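Local coordinates for phenazine biosynthesis protein PhzF family (Enterococcus faecalis, PDB 1S7J) that probably acts as an isomerase, as is generally assigned to the PhzF family of phenazine biosynthesis-like proteins, at residues V51-S56 with H94-S99. Sequence-based numbering, arbitrary orientation.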
loop_
_atom_site.group_PDB
_atom_site.type_symbol
_atom_site.label_atom_id
_atom_site.label_comp_id
_atom_site.label_asym_id
_atom_site.label_seq_id
_atom_site.Cartn_x
_atom_site.Cartn_y
_atom_site.Cartn_z
ATOM N N VAL A 51 7.758 2.284 18.484
ATOM C CA VAL A 51 8.627 2.467 19.652
ATOM C C VAL A 51 9.741 1.414 19.620
ATOM O O VAL A 51 9.477 0.208 19.511
ATOM C CB VAL A 51 7.878 2.426 21.005
ATOM C CG1 VAL A 51 8.741 2.762 22.210
ATOM C CG2 VAL A 51 6.650 3.308 21.020
ATOM N N LYS A 52 10.992 1.883 19.661
ATOM C CA LYS A 52 12.146 0.995 19.632
ATOM C C LYS A 52 12.125 0.063 20.833
ATOM O O LYS A 52 12.142 0.512 21.978
ATOM C CB LYS A 52 13.448 1.805 19.632
ATOM C CG LYS A 52 14.702 0.979 19.333
ATOM C CD LYS A 52 15.964 1.763 19.644
ATOM C CE LYS A 52 17.220 0.994 19.278
ATOM N NZ LYS A 52 17.419 0.894 17.802
ATOM N N GLU A 53 12.020 -1.236 20.557
ATOM C CA GLU A 53 12.012 -2.246 21.605
ATOM C C GLU A 53 13.195 -3.204 21.377
ATOM O O GLU A 53 13.079 -4.225 20.689
ATOM C CB GLU A 53 10.667 -2.983 21.642
ATOM C CG GLU A 53 9.522 -2.084 22.131
ATOM C CD GLU A 53 8.204 -2.820 22.311
ATOM O OE1 GLU A 53 7.985 -3.848 21.636
ATOM O OE2 GLU A 53 7.380 -2.357 23.130
ATOM N N GLY A 54 14.326 -2.844 21.969
ATOM C CA GLY A 54 15.529 -3.619 21.821
ATOM C C GLY A 54 16.263 -3.175 20.570
ATOM O O GLY A 54 16.861 -2.098 20.538
ATOM N N GLN A 55 16.169 -3.977 19.532
ATOM C CA GLN A 55 16.830 -3.707 18.255
ATOM C C GLN A 55 15.795 -3.688 17.134
ATOM O O GLN A 55 16.120 -3.464 15.955
ATOM C CB GLN A 55 17.860 -4.790 17.995
ATOM C CG GLN A 55 17.286 -6.190 18.097
ATOM C CD GLN A 55 18.341 -7.235 18.164
ATOM O OE1 GLN A 55 18.970 -7.574 17.159
ATOM N NE2 GLN A 55 18.587 -7.765 19.361
ATOM N N SER A 56 14.566 -3.988 17.495
ATOM C CA SER A 56 13.464 -3.996 16.565
ATOM C C SER A 56 12.561 -2.807 16.905
ATOM O O SER A 56 12.722 -2.178 17.966
ATOM C CB SER A 56 12.654 -5.305 16.694
ATOM O OG SER A 56 13.409 -6.439 16.303
ATOM N N HIS A 94 13.983 -3.611 11.323
ATOM C CA HIS A 94 13.197 -4.755 11.760
ATOM C C HIS A 94 12.084 -4.331 12.693
ATOM O O HIS A 94 12.336 -3.707 13.722
ATOM C CB HIS A 94 14.107 -5.780 12.464
ATOM C CG HIS A 94 15.222 -6.285 11.600
ATOM N ND1 HIS A 94 14.996 -7.019 10.449
ATOM C CD2 HIS A 94 16.559 -6.107 11.678
ATOM C CE1 HIS A 94 16.152 -7.262 9.855
ATOM N NE2 HIS A 94 17.114 -6.724 10.573
ATOM N N PHE A 95 10.849 -4.664 12.342
ATOM C CA PHE A 95 9.704 -4.302 13.158
ATOM C C PHE A 95 9.065 -5.511 13.812
ATOM O O PHE A 95 9.179 -6.621 13.313
ATOM C CB PHE A 95 8.651 -3.584 12.300
ATOM C CG PHE A 95 9.149 -2.338 11.640
ATOM C CD1 PHE A 95 9.205 -1.130 12.345
ATOM C CD2 PHE A 95 9.548 -2.353 10.316
ATOM C CE1 PHE A 95 9.655 0.042 11.731
ATOM C CE2 PHE A 95 10.001 -1.188 9.685
ATOM C CZ PHE A 95 10.054 0.013 10.400
ATOM N N THR A 96 8.385 -5.287 14.943
ATOM C CA THR A 96 7.698 -6.357 15.640
ATOM C C THR A 96 6.186 -6.086 15.765
ATOM O O THR A 96 5.677 -5.793 16.827
ATOM C CB THR A 96 8.304 -6.676 17.019
ATOM O OG1 THR A 96 8.159 -5.573 17.923
ATOM C CG2 THR A 96 9.763 -6.994 16.868
ATOM N N SER A 97 5.492 -6.223 14.645
ATOM C CA SER A 97 4.056 -5.980 14.616
ATOM C C SER A 97 3.192 -7.080 15.233
ATOM O O SER A 97 3.688 -8.028 15.846
ATOM C CB SER A 97 3.599 -5.727 13.190
ATOM O OG SER A 97 3.694 -6.889 12.387
ATOM N N GLN A 98 1.869 -6.902 15.121
ATOM C CA GLN A 98 0.950 -7.883 15.632
ATOM C C GLN A 98 0.817 -9.000 14.594
ATOM O O GLN A 98 0.401 -10.105 14.909
ATOM C CB GLN A 98 -0.407 -7.243 16.048
ATOM C CG GLN A 98 -1.232 -6.605 14.936
ATOM C CD GLN A 98 -2.588 -6.103 15.440
ATOM O OE1 GLN A 98 -2.677 -5.471 16.494
ATOM N NE2 GLN A 98 -3.645 -6.422 14.693
ATOM N N SER A 99 1.238 -8.702 13.362
ATOM C CA SER A 99 1.237 -9.650 12.251
ATOM C C SER A 99 2.647 -10.240 12.013
ATOM O O SER A 99 2.995 -10.611 10.878
ATOM C CB SER A 99 0.756 -8.944 10.995
ATOM O OG SER A 99 -0.517 -8.384 11.243
#
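S56 meets H94 and T96 through its backbone and its short side chain, and no hydrogen bond links the two segments. Its CA lies 3.1 Å from the carbonyl O of H94, a CA-H...O contact with an angle of 121° at the hydrogen. CB of S56 packs against the methyl CG2 of T96 at 3.4 Å, a little tighter than usual for two carbons. The same CB also sits 3.4 Å from the O of H94. With OG of S56 anti to the carbonyl carbon (chi1 -66°), it lies 3.7 Å from CG2 of T96 and 4.0 Å from CB of H94. S56 ends the type II' turn E53-S56 of a beta hairpin, which joins strand 47-53 to strand 56-62. G54 takes up the glycine position of this turn. The N of E53 donates to the O of S56 at 2.8 Å, pairing the two arms of the hairpin beside the turn. Next to S56, Y57 shares backbone hydrogen bonds with H94 and T96, so strand 92-97 lies beside the start of the second arm. The contact lies at the protein surface, away from the predicted active-site residue E46. The side chain of E53 starts out toward the other segment, stays extended beyond CG and lies obliquely to that of T96. Its OE1 stays 4.1 Å from OG1 of T96, while OE2 has a weak hydrogen bond to NE1 of W29.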